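Local coordinates for YohF (Salmonella typhimurium, PDB 6WON), which probably acts as an oxidoreductase of the short-chain dehydrogenase/reductase family, thought to work as an acetoin dehydrogenase, at residues Arg55-His60 against Ile77-Arg82; Val112-Ala117 against His160-Leu165; Asn139-His144 against Val180-Pro185. All blocks are in the same frame, centred on the assembly; numbering follows the deposited sequence.

Contacts 1, 2 and 3 all belong to the one Rossmann-type domain of the chain. Contact 1 closes first along the chain and sits at the surface, where helix 71-80 meets the outermost strand 56-60; its centre is about 24 Å from those of the other two. Contacts 2 and 3 alternate in sequence and lie about 10 Å apart between centres, deep in the protein. Strand 135-140, helix 153-173 and strand 178-185 form a beta-alpha-beta unit: contact 3 joins its strands, contact 2 packs its helix against helix 103-131. Leu162 bridges the two, its side chain also meeting Asn139 and Thr141, so sheet core and helical layer pack as one body.

Contact 1 of 3, residues Arg55-His60 against Ile77-Arg82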
ATOM      1  N   ARG B  55      15.330 -19.300  31.815  1.00 34.47           N
ATOM      2  CA  ARG B  55      16.736 -19.234  31.452  1.00 33.53           C
ATOM      3  C   ARG B  55      16.988 -18.007  30.588  1.00 31.00           C
ATOM      4  O   ARG B  55      16.161 -17.631  29.760  1.00 30.04           O
ATOM      5  CB  ARG B  55      17.155 -20.471  30.662  1.00 35.01           C
ATOM      6  CG  ARG B  55      17.626 -21.646  31.440  1.00 41.78           C
ATOM      7  CD  ARG B  55      18.114 -22.702  30.459  1.00 44.59           C
ATOM      8  NE  ARG B  55      19.487 -22.440  30.035  1.00 47.04           N
ATOM      9  CZ  ARG B  55      20.096 -23.060  29.029  1.00 44.69           C
ATOM     10  NH1 ARG B  55      19.444 -23.978  28.317  1.00 42.06           N
ATOM     11  NH2 ARG B  55      21.355 -22.763  28.742  1.00 43.72           N
ATOM     12  N   ALA B  56      18.153 -17.397  30.767  1.00 33.36           N
ATOM     13  CA  ALA B  56      18.602 -16.333  29.876  1.00 32.95           C
ATOM     14  C   ALA B  56      20.075 -16.551  29.579  1.00 33.78           C
ATOM     15  O   ALA B  56      20.868 -16.789  30.500  1.00 34.87           O
ATOM     16  CB  ALA B  56      18.375 -14.944  30.485  1.00 35.33           C
ATOM     17  N   GLU B  57      20.425 -16.503  28.291  1.00 29.70           N
ATOM     18  CA  GLU B  57      21.791 -16.686  27.824  1.00 32.62           C
ATOM     19  C   GLU B  57      22.154 -15.533  26.900  1.00 30.30           C
ATOM     20  O   GLU B  57      21.316 -15.069  26.123  1.00 28.23           O
ATOM     21  CB  GLU B  57      21.956 -18.019  27.078  1.00 33.36           C
ATOM     22  CG  GLU B  57      21.745 -19.259  27.921  1.00 36.10           C
ATOM     23  CD  GLU B  57      22.895 -19.537  28.893  1.00 40.90           C
ATOM     24  OE1 GLU B  57      23.981 -18.931  28.758  1.00 40.83           O
ATOM     25  OE2 GLU B  57      22.705 -20.368  29.805  1.00 43.98           O
ATOM     26  N   THR B  58      23.410 -15.086  26.968  1.00 31.15           N
ATOM     27  CA  THR B  58      23.890 -13.978  26.153  1.00 34.40           C
ATOM     28  C   THR B  58      24.988 -14.442  25.198  1.00 35.58           C
ATOM     29  O   THR B  58      25.703 -15.416  25.462  1.00 32.22           O
ATOM     30  CB  THR B  58      24.440 -12.828  27.013  1.00 34.19           C
ATOM     31  OG1 THR B  58      25.537 -13.310  27.790  1.00 36.30           O
ATOM     32  CG2 THR B  58      23.370 -12.280  27.943  1.00 33.91           C
ATOM     33  N   ILE B  59      25.121 -13.730  24.080  1.00 32.37           N
ATOM     34  CA  ILE B  59      26.198 -14.006  23.141  1.00 34.78           C
ATOM     35  C   ILE B  59      26.507 -12.729  22.375  1.00 33.26           C
ATOM     36  O   ILE B  59      25.615 -11.929  22.072  1.00 27.99           O
ATOM     37  CB  ILE B  59      25.864 -15.186  22.194  1.00 34.92           C
ATOM     38  CG1 ILE B  59      27.154 -15.884  21.770  1.00 40.24           C
ATOM     39  CG2 ILE B  59      25.101 -14.736  20.957  1.00 35.49           C
ATOM     40  CD1 ILE B  59      26.927 -17.231  21.137  1.00 42.39           C
ATOM     41  N   HIS B  60      27.795 -12.526  22.125  1.00 32.55           N
ATOM     42  CA  HIS B  60      28.254 -11.468  21.241  1.00 34.65           C
ATOM     43  C   HIS B  60      27.821 -11.776  19.814  1.00 33.56           C
ATOM     44  O   HIS B  60      27.975 -12.905  19.340  1.00 33.58           O
ATOM     45  CB  HIS B  60      29.781 -11.354  21.337  1.00 28.50           C
ATOM     46  CG  HIS B  60      30.393 -10.415  20.348  1.00 36.16           C
ATOM     47  ND1 HIS B  60      30.000  -9.099  20.223  1.00 36.34           N
ATOM     48  CD2 HIS B  60      31.394 -10.594  19.452  1.00 37.14           C
ATOM     49  CE1 HIS B  60      30.721  -8.516  19.283  1.00 38.78           C
ATOM     50  NE2 HIS B  60      31.574  -9.400  18.802  1.00 38.54           N
ATOM     51  N   ILE B  77      21.592 -20.800  20.014  1.00 25.84           N
ATOM     52  CA  ILE B  77      20.591 -21.859  19.907  1.00 25.09           C
ATOM     53  C   ILE B  77      21.086 -23.132  20.587  1.00 28.61           C
ATOM     54  O   ILE B  77      20.370 -23.754  21.384  1.00 27.21           O
ATOM     55  CB  ILE B  77      20.240 -22.114  18.431  1.00 27.63           C
ATOM     56  CG1 ILE B  77      19.609 -20.865  17.806  1.00 26.68           C
ATOM     57  CG2 ILE B  77      19.298 -23.306  18.306  1.00 28.38           C
ATOM     58  CD1 ILE B  77      19.415 -20.966  16.303  1.00 26.59           C
ATOM     59  N   GLN B  78      22.333 -23.532  20.291  1.00 27.33           N
ATOM     60  CA  GLN B  78      22.874 -24.748  20.896  1.00 30.32           C
ATOM     61  C   GLN B  78      22.880 -24.657  22.415  1.00 32.98           C
ATOM     62  O   GLN B  78      22.569 -25.634  23.104  1.00 33.33           O
ATOM     63  CB  GLN B  78      24.286 -25.019  20.374  1.00 33.78           C
ATOM     64  CG  GLN B  78      24.342 -25.408  18.905  1.00 38.49           C
ATOM     65  CD  GLN B  78      23.578 -26.686  18.598  1.00 46.97           C
ATOM     66  OE1 GLN B  78      23.645 -27.661  19.354  1.00 51.78           O
ATOM     67  NE2 GLN B  78      22.843 -26.689  17.489  1.00 48.36           N
ATOM     68  N   ARG B  79      23.227 -23.489  22.960  1.00 36.56           N
ATOM     69  CA  ARG B  79      23.237 -23.350  24.413  1.00 38.75           C
ATOM     70  C   ARG B  79      21.829 -23.451  24.982  1.00 35.58           C
ATOM     71  O   ARG B  79      21.613 -24.096  26.014  1.00 38.46           O
ATOM     72  CB  ARG B  79      23.896 -22.030  24.809  1.00 40.46           C
ATOM     73  CG  ARG B  79      25.417 -22.126  24.872  1.00 46.67           C
ATOM     74  CD  ARG B  79      26.068 -20.768  24.695  1.00 48.20           C
ATOM     75  NE  ARG B  79      25.656 -19.835  25.738  1.00 47.79           N
ATOM     76  CZ  ARG B  79      25.988 -18.549  25.760  1.00 47.11           C
ATOM     77  NH1 ARG B  79      26.734 -18.043  24.790  1.00 47.89           N
ATOM     78  NH2 ARG B  79      25.570 -17.767  26.752  1.00 46.30           N
ATOM     79  N   LEU B  80      20.852 -22.858  24.305  1.00 31.66           N
ATOM     80  CA  LEU B  80      19.488 -22.907  24.807  1.00 29.90           C
ATOM     81  C   LEU B  80      18.796 -24.219  24.475  1.00 30.08           C
ATOM     82  O   LEU B  80      17.810 -24.568  25.132  1.00 32.61           O
ATOM     83  CB  LEU B  80      18.698 -21.723  24.250  1.00 30.42           C
ATOM     84  CG  LEU B  80      19.194 -20.384  24.800  1.00 32.72           C
ATOM     85  CD1 LEU B  80      18.852 -19.230  23.861  1.00 26.94           C
ATOM     86  CD2 LEU B  80      18.626 -20.143  26.212  1.00 35.92           C
ATOM     87  N   GLY B  81      19.295 -24.959  23.483  1.00 32.05           N
ATOM     88  CA  GLY B  81      18.795 -26.284  23.168  1.00 33.31           C
ATOM     89  C   GLY B  81      17.666 -26.327  22.154  1.00 31.54           C
ATOM     90  O   GLY B  81      17.232 -27.427  21.791  1.00 32.81           O
ATOM     91  N   ARG B  82      17.183 -25.177  21.685  1.00 26.18           N
ATOM     92  CA  ARG B  82      16.099 -25.092  20.714  1.00 28.19           C
ATOM     93  C   ARG B  82      15.841 -23.609  20.459  1.00 28.02           C
ATOM     94  O   ARG B  82      16.373 -22.742  21.163  1.00 26.00           O
ATOM     95  CB  ARG B  82      14.824 -25.781  21.215  1.00 30.72           C
ATOM     96  CG  ARG B  82      14.259 -25.141  22.476  1.00 26.19           C
ATOM     97  CD  ARG B  82      12.935 -25.764  22.882  1.00 35.44           C
ATOM     98  NE  ARG B  82      11.902 -25.621  21.856  1.00 28.24           N
ATOM     99  CZ  ARG B  82      11.313 -26.647  21.247  1.00 32.76           C
ATOM    100  NH1 ARG B  82      11.667 -27.894  21.550  1.00 33.59           N
ATOM    101  NH2 ARG B  82      10.367 -26.431  20.336  1.00 30.99           N
TER
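Two arginines swap roles: the guanidinium of Arg55 holds the backbone carbonyl of Arg79, while the guanidinium of Arg79 reaches back to the strand and takes the carbonyl of Thr58. Both terminal nitrogens of Arg55 converge on Arg79 O, NH1 at 3.2 Å and NH2 at 3.0 Å. They come from the same face of that carbonyl, NH2 above its plane, and the oxygen sits at the edge of the guanidinium. Arg55 NH2 also donates to Glu57 OE2 at 2.9 Å, meeting it from above the carboxylate plane. Glu57 then offers its other oxygen to Arg79: NH2 to OE1 is 2.8 Å and almost straight (177°), on the anti side of the carboxylate, with the two planar groups standing nearly perpendicular (83°). The Glu57 chain bends at chi2 (-73°), which sets the carboxylate between the two guanidiniums. These two salt bridges make Arg55, Glu57 and Arg79 a salt-bridge network on the edge of the Rossmann-type sheet, where 56-60 is an outermost strand. Arg55, Glu57 and Ile59 bond by their backbones to strand 30-35, whereas the carbonyl of Thr58 faces the other way. Arg79 NH2 donates to Thr58 O at 2.7 Å, with the oxygen somewhat out of the guanidinium plane, and NH1 adds a weak bond to it. Ile59 CG1 approaches Arg79 NH1 obliquely at 3.7 Å. Beneath the charged groups the Glu57 and Leu80 side chains run alongside one another, pointing opposite ways, with Glu57 CG 3.7 Å from Leu80 CD2; this methyl also lies over one face of the Arg55 guanidinium. Leu80 continues inward to Val6 of strand 6-9. Near the C-terminal end of helix 71-80, the charge of Arg55 is probably favoured by the helix dipole as well as by Glu57.

Contact 2 of 3, residues Val112-Ala117 against His160-Leu165; sequences VDVDGA and HALGGL
Val114 and Leu162 meet through first torsions that send a branch straight across: Val114 CG2 points opposite its own backbone N, while Leu162, whose backbone already aims CB at Val114, carries CG over in the corresponding place (chi1 -174°), which brings its two methyls to helix 103-131. The axes of 112-117 and 160-165 approach to 9.2 Å and run 26° from parallel, as expected of neighbouring helices flanking one side of the Rossmann-type sheet in a short-chain dehydrogenase/reductase. Val114 CG2 settles over the backbone of the other helix, 3.6 Å from Leu162 N, and touches Ala161 CB at 3.9 Å. One turn further on, Ala117 CB meets Leu162 CD1 at 4.0 Å. No hydrogen bond crosses between the two segments. A second subunit packs alongside: its Ala161 lies on Ala161 here, while Trp106 of that subunit bonds to Asp115, consistent with the four-helix bundle, two helices from each subunit, by which classical short-chain dehydrogenases associate. Helix 103-131 widens into a pi-type turn at 112-115, and from that turn the carbonyl oxygen Asp113 O lies 3.7 Å from the methyl Leu162 CD2.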
ATOM      1  N   VAL B 112      24.143  -4.719   7.735  1.00 34.21           N
ATOM      2  CA  VAL B 112      23.583  -4.760   9.084  1.00 36.58           C
ATOM      3  C   VAL B 112      22.053  -4.778   9.077  1.00 35.43           C
ATOM      4  O   VAL B 112      21.432  -5.321  10.006  1.00 33.85           O
ATOM      5  CB  VAL B 112      24.116  -3.582   9.921  1.00 36.15           C
ATOM      6  CG1 VAL B 112      25.619  -3.707  10.137  1.00 34.37           C
ATOM      7  CG2 VAL B 112      23.784  -2.264   9.259  1.00 37.70           C
ATOM      8  N   ASP B 113      21.411  -4.203   8.060  1.00 28.97           N
ATOM      9  CA  ASP B 113      19.972  -3.986   8.137  1.00 25.52           C
ATOM     10  C   ASP B 113      19.140  -5.003   7.368  1.00 27.02           C
ATOM     11  O   ASP B 113      17.921  -5.038   7.569  1.00 29.54           O
ATOM     12  CB  ASP B 113      19.622  -2.577   7.659  1.00 25.89           C
ATOM     13  CG  ASP B 113      20.091  -1.512   8.633  1.00 35.51           C
ATOM     14  OD1 ASP B 113      20.440  -1.863   9.779  1.00 40.50           O
ATOM     15  OD2 ASP B 113      20.123  -0.328   8.261  1.00 38.37           O
ATOM     16  N   VAL B 114      19.733  -5.827   6.501  1.00 24.27           N
ATOM     17  CA  VAL B 114      18.927  -6.886   5.900  1.00 20.99           C
ATOM     18  C   VAL B 114      19.718  -8.171   5.666  1.00 22.58           C
ATOM     19  O   VAL B 114      19.151  -9.263   5.797  1.00 23.91           O
ATOM     20  CB  VAL B 114      18.234  -6.405   4.606  1.00 22.51           C
ATOM     21  CG1 VAL B 114      19.231  -6.203   3.463  1.00 20.14           C
ATOM     22  CG2 VAL B 114      17.100  -7.378   4.209  1.00 19.04           C
ATOM     23  N   ASP B 115      21.024  -8.073   5.349  1.00 23.78           N
ATOM     24  CA  ASP B 115      21.817  -9.291   5.139  1.00 25.84           C
ATOM     25  C   ASP B 115      21.911 -10.101   6.426  1.00 26.50           C
ATOM     26  O   ASP B 115      21.786 -11.330   6.406  1.00 30.16           O
ATOM     27  CB  ASP B 115      23.241  -8.975   4.633  1.00 22.39           C
ATOM     28  CG  ASP B 115      23.279  -8.369   3.209  1.00 27.99           C
ATOM     29  OD1 ASP B 115      22.251  -8.369   2.500  1.00 24.30           O
ATOM     30  OD2 ASP B 115      24.358  -7.856   2.812  1.00 26.50           O
ATOM     31  N   GLY B 116      22.139  -9.429   7.555  1.00 24.97           N
ATOM     32  CA  GLY B 116      22.221 -10.139   8.819  1.00 24.73           C
ATOM     33  C   GLY B 116      20.914 -10.808   9.186  1.00 27.89           C
ATOM     34  O   GLY B 116      20.885 -11.991   9.543  1.00 27.60           O
ATOM     35  N   ALA B 117      19.808 -10.063   9.085  1.00 26.72           N
ATOM     36  CA  ALA B 117      18.493 -10.625   9.377  1.00 25.89           C
ATOM     37  C   ALA B 117      18.196 -11.826   8.492  1.00 24.71           C
ATOM     38  O   ALA B 117      17.591 -12.803   8.944  1.00 25.34           O
ATOM     39  CB  ALA B 117      17.408  -9.557   9.196  1.00 25.85           C
ATOM     40  N   HIS B 160      12.900  -1.610   3.165  1.00 23.31           N
ATOM     41  CA  HIS B 160      12.028  -2.147   2.119  1.00 21.32           C
ATOM     42  C   HIS B 160      12.409  -3.578   1.776  1.00 19.92           C
ATOM     43  O   HIS B 160      11.539  -4.447   1.636  1.00 22.23           O
ATOM     44  CB  HIS B 160      12.106  -1.279   0.857  1.00 19.02           C
ATOM     45  CG  HIS B 160      11.195  -0.089   0.876  1.00 19.75           C
ATOM     46  ND1 HIS B 160      11.363   0.965   1.753  1.00 19.11           N
ATOM     47  CD2 HIS B 160      10.115   0.220   0.116  1.00 17.52           C
ATOM     48  CE1 HIS B 160      10.424   1.869   1.532  1.00 20.08           C
ATOM     49  NE2 HIS B 160       9.655   1.441   0.545  1.00 19.10           N
ATOM     50  N   ALA B 161      13.708  -3.826   1.590  1.00 20.25           N
ATOM     51  CA  ALA B 161      14.201  -5.184   1.354  1.00 18.64           C
ATOM     52  C   ALA B 161      13.733  -6.134   2.443  1.00 19.55           C
ATOM     53  O   ALA B 161      13.256  -7.237   2.159  1.00 19.90           O
ATOM     54  CB  ALA B 161      15.732  -5.189   1.288  1.00 16.94           C
ATOM     55  N   LEU B 162      13.887  -5.734   3.709  1.00 23.01           N
ATOM     56  CA  LEU B 162      13.515  -6.643   4.789  1.00 25.29           C
ATOM     57  C   LEU B 162      12.012  -6.890   4.788  1.00 25.90           C
ATOM     58  O   LEU B 162      11.557  -7.989   5.135  1.00 25.58           O
ATOM     59  CB  LEU B 162      13.991  -6.087   6.138  1.00 26.73           C
ATOM     60  CG  LEU B 162      13.817  -6.968   7.387  1.00 26.92           C
ATOM     61  CD1 LEU B 162      14.175  -8.430   7.122  1.00 23.08           C
ATOM     62  CD2 LEU B 162      14.654  -6.421   8.543  1.00 28.95           C
ATOM     63  N   GLY B 163      11.229  -5.896   4.367  1.00 24.90           N
ATOM     64  CA  GLY B 163       9.801  -6.114   4.217  1.00 24.55           C
ATOM     65  C   GLY B 163       9.490  -7.149   3.150  1.00 22.04           C
ATOM     66  O   GLY B 163       8.649  -8.028   3.351  1.00 21.70           O
ATOM     67  N   GLY B 164      10.182  -7.075   2.007  1.00 21.93           N
ATOM     68  CA  GLY B 164       9.986  -8.083   0.976  1.00 23.50           C
ATOM     69  C   GLY B 164      10.361  -9.475   1.447  1.00 22.35           C
ATOM     70  O   GLY B 164       9.640 -10.447   1.192  1.00 26.35           O
ATOM     71  N   LEU B 165      11.493  -9.591   2.139  1.00 20.57           N
ATOM     72  CA  LEU B 165      11.916 -10.889   2.653  1.00 23.90           C
ATOM     73  C   LEU B 165      10.891 -11.443   3.634  1.00 25.13           C
ATOM     74  O   LEU B 165      10.610 -12.649   3.642  1.00 26.81           O
ATOM     75  CB  LEU B 165      13.288 -10.757   3.317  1.00 22.67           C
ATOM     76  CG  LEU B 165      13.798 -12.000   4.048  1.00 23.23           C
ATOM     77  CD1 LEU B 165      14.050 -13.144   3.054  1.00 20.30           C
ATOM     78  CD2 LEU B 165      15.049 -11.654   4.851  1.00 24.34           C
TER

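Contact 3 of 3, residues Asn139-His144 against Val180-Pro185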
ATOM      1  N   ASN B 139      10.422  -9.650  12.226  1.00 26.52           N
ATOM      2  CA  ASN B 139      11.469  -8.772  11.722  1.00 23.70           C
ATOM      3  C   ASN B 139      11.105  -7.346  12.114  1.00 23.95           C
ATOM      4  O   ASN B 139      10.052  -6.841  11.706  1.00 22.49           O
ATOM      5  CB  ASN B 139      11.614  -8.894  10.204  1.00 22.32           C
ATOM      6  CG  ASN B 139      12.097 -10.265   9.765  1.00 24.95           C
ATOM      7  OD1 ASN B 139      13.013 -10.832  10.372  1.00 26.76           O
ATOM      8  ND2 ASN B 139      11.489 -10.805   8.691  1.00 20.20           N
ATOM      9  N   ILE B 140      11.942  -6.712  12.933  1.00 23.57           N
ATOM     10  CA  ILE B 140      11.724  -5.311  13.270  1.00 23.31           C
ATOM     11  C   ILE B 140      12.189  -4.492  12.074  1.00 25.60           C
ATOM     12  O   ILE B 140      13.384  -4.448  11.773  1.00 26.53           O
ATOM     13  CB  ILE B 140      12.466  -4.894  14.544  1.00 24.40           C
ATOM     14  CG1 ILE B 140      12.154  -5.853  15.697  1.00 25.22           C
ATOM     15  CG2 ILE B 140      12.065  -3.467  14.929  1.00 21.53           C
ATOM     16  CD1 ILE B 140      10.712  -5.799  16.151  1.00 26.96           C
ATOM     17  N   THR B 141      11.252  -3.854  11.378  1.00 21.50           N
ATOM     18  CA  THR B 141      11.658  -2.983  10.284  1.00 21.37           C
ATOM     19  C   THR B 141      11.552  -1.527  10.728  1.00 21.70           C
ATOM     20  O   THR B 141      12.298  -1.103  11.617  1.00 22.05           O
ATOM     21  CB  THR B 141      10.834  -3.274   9.028  1.00 24.28           C
ATOM     22  OG1 THR B 141       9.456  -2.997   9.281  1.00 24.44           O
ATOM     23  CG2 THR B 141      10.974  -4.756   8.650  1.00 24.14           C
ATOM     24  N   SER B 142      10.622  -0.765  10.152  1.00 24.52           N
ATOM     25  CA  SER B 142      10.480   0.663  10.430  1.00 24.50           C
ATOM     26  C   SER B 142       9.337   1.172   9.561  1.00 24.88           C
ATOM     27  O   SER B 142       8.953   0.520   8.586  1.00 24.20           O
ATOM     28  CB  SER B 142      11.771   1.433  10.119  1.00 26.91           C
ATOM     29  OG  SER B 142      11.511   2.774   9.745  1.00 30.14           O
ATOM     30  N   VAL B 143       8.795   2.344   9.911  1.00 22.41           N
ATOM     31  CA  VAL B 143       7.888   2.986   8.960  1.00 23.47           C
ATOM     32  C   VAL B 143       8.573   3.172   7.618  1.00 25.04           C
ATOM     33  O   VAL B 143       7.904   3.227   6.579  1.00 22.69           O
ATOM     34  CB  VAL B 143       7.358   4.337   9.467  1.00 24.22           C
ATOM     35  CG1 VAL B 143       6.400   4.119  10.606  1.00 23.72           C
ATOM     36  CG2 VAL B 143       8.522   5.288   9.865  1.00 22.52           C
ATOM     37  N   HIS B 144       9.908   3.217   7.606  1.00 25.91           N
ATOM     38  CA  HIS B 144      10.629   3.417   6.358  1.00 24.32           C
ATOM     39  C   HIS B 144      10.786   2.141   5.541  1.00 22.63           C
ATOM     40  O   HIS B 144      11.444   2.168   4.489  1.00 23.18           O
ATOM     41  CB  HIS B 144      11.963   4.075   6.676  1.00 23.55           C
ATOM     42  CG  HIS B 144      11.791   5.363   7.422  1.00 24.20           C
ATOM     43  ND1 HIS B 144      11.146   6.450   6.869  1.00 21.99           N
ATOM     44  CD2 HIS B 144      12.101   5.713   8.694  1.00 21.93           C
ATOM     45  CE1 HIS B 144      11.105   7.430   7.757  1.00 22.18           C
ATOM     46  NE2 HIS B 144      11.687   7.010   8.867  1.00 23.25           N
ATOM     47  N   VAL B 180       5.565 -15.504   9.998  1.00 23.66           N
ATOM     48  CA  VAL B 180       6.602 -14.489   9.827  1.00 24.22           C
ATOM     49  C   VAL B 180       5.943 -13.142   9.571  1.00 25.45           C
ATOM     50  O   VAL B 180       5.200 -12.980   8.590  1.00 22.64           O
ATOM     51  CB  VAL B 180       7.561 -14.838   8.681  1.00 22.21           C
ATOM     52  CG1 VAL B 180       8.706 -13.821   8.615  1.00 19.67           C
ATOM     53  CG2 VAL B 180       8.098 -16.246   8.881  1.00 23.62           C
ATOM     54  N   ASN B 181       6.239 -12.170  10.429  1.00 23.78           N
ATOM     55  CA  ASN B 181       5.667 -10.841  10.283  1.00 25.42           C
ATOM     56  C   ASN B 181       6.745  -9.804  10.540  1.00 25.60           C
ATOM     57  O   ASN B 181       7.769 -10.087  11.167  1.00 22.61           O
ATOM     58  CB  ASN B 181       4.508 -10.620  11.258  1.00 23.68           C
ATOM     59  CG  ASN B 181       3.330 -11.534  10.973  1.00 23.93           C
ATOM     60  OD1 ASN B 181       2.548 -11.276  10.054  1.00 25.27           O
ATOM     61  ND2 ASN B 181       3.188 -12.594  11.768  1.00 19.78           N
ATOM     62  N   ALA B 182       6.488  -8.592  10.059  1.00 24.31           N
ATOM     63  CA  ALA B 182       7.274  -7.422  10.416  1.00 26.52           C
ATOM     64  C   ALA B 182       6.485  -6.545  11.389  1.00 25.59           C
ATOM     65  O   ALA B 182       5.271  -6.371  11.237  1.00 24.75           O
ATOM     66  CB  ALA B 182       7.642  -6.604   9.170  1.00 22.85           C
ATOM     67  N   VAL B 183       7.182  -6.003  12.386  1.00 21.07           N
ATOM     68  CA  VAL B 183       6.702  -4.874  13.176  1.00 21.14           C
ATOM     69  C   VAL B 183       7.523  -3.662  12.778  1.00 21.65           C
ATOM     70  O   VAL B 183       8.759  -3.715  12.790  1.00 22.14           O
ATOM     71  CB  VAL B 183       6.815  -5.134  14.690  1.00 22.50           C
ATOM     72  CG1 VAL B 183       6.395  -3.890  15.476  1.00 22.54           C
ATOM     73  CG2 VAL B 183       5.965  -6.325  15.089  1.00 20.54           C
ATOM     74  N   ALA B 184       6.840  -2.570  12.436  1.00 22.29           N
ATOM     75  CA  ALA B 184       7.437  -1.412  11.765  1.00 22.11           C
ATOM     76  C   ALA B 184       7.313  -0.204  12.684  1.00 25.61           C
ATOM     77  O   ALA B 184       6.286   0.497  12.655  1.00 25.41           O
ATOM     78  CB  ALA B 184       6.746  -1.156  10.418  1.00 17.81           C
ATOM     79  N   PRO B 185       8.306   0.062  13.537  1.00 23.07           N
ATOM     80  CA  PRO B 185       8.165   1.172  14.489  1.00 22.02           C
ATOM     81  C   PRO B 185       8.273   2.524  13.800  1.00 21.90           C
ATOM     82  O   PRO B 185       8.964   2.686  12.797  1.00 23.48           O
ATOM     83  CB  PRO B 185       9.328   0.957  15.468  1.00 20.99           C
ATOM     84  CG  PRO B 185       9.743  -0.491  15.282  1.00 20.43           C
ATOM     85  CD  PRO B 185       9.527  -0.727  13.798  1.00 18.23           C
TER
HETATM   86  O   HOH W   1      11.875   3.497  12.700  1.00 45.93           O
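Ile140 and Pro185 set their side chains about at right angles, with Ile140 CG2 3.8 Å from Pro185 CG. They lie on the side of the sheet covered by helix 216-226, where Ile140 CD1 rests against Val183 CB at 4.2 Å. The first torsion of Ile140 places CG2 opposite the backbone N and CG1 opposite the carbonyl carbon (chi1 -52°), so one branch serves each partner. On the other side Asn139 meets Val180 at an oblique angle, Asn139 ND2 lying 4.1 Å from Val180 CG1, while its amide bonds to Asn88 and Thr166. Thr141 turns CG2 onto Ala182 CB and brings OG1 to 3.5 Å from Ala184 CB; that hydroxyl bonds to Glu145. The backbones beneath form a parallel ladder between neighbouring strands of a beta-alpha-beta unit in the Rossmann-type sheet. Asn139 N donates to Asn181 O in the carbonyl plane at 2.9 Å, Val183 N to Asn139 O, and Thr141 N to Val183 O. Beyond Ile140 the chain leaves strand geometry, yet Val143 N reaches Pro185 O at 2.9 Å, from above the carbonyl plane. A water donates to Pro185 O at 3.0 Å and also bonds to Ser142 OG. Ser142 packs on Tyr155, and Thr141 O receives Lys159 NZ; these two residues of helix 153-173 have the spacing of the family's YxxxK motif, so this end of the sheet probably borders the active site. Pro185 has no N-H to give Thr141 O and turns CD there, while its carbonyl continues the series of acceptors after Asn181 O and Val183 O. The chemistry changes along the contact: backbone pairing fixes the strands, and past the end of strand 135-140 one carbonyl, shared by an amide and a water, keeps the Ser142 segment tied to the sheet.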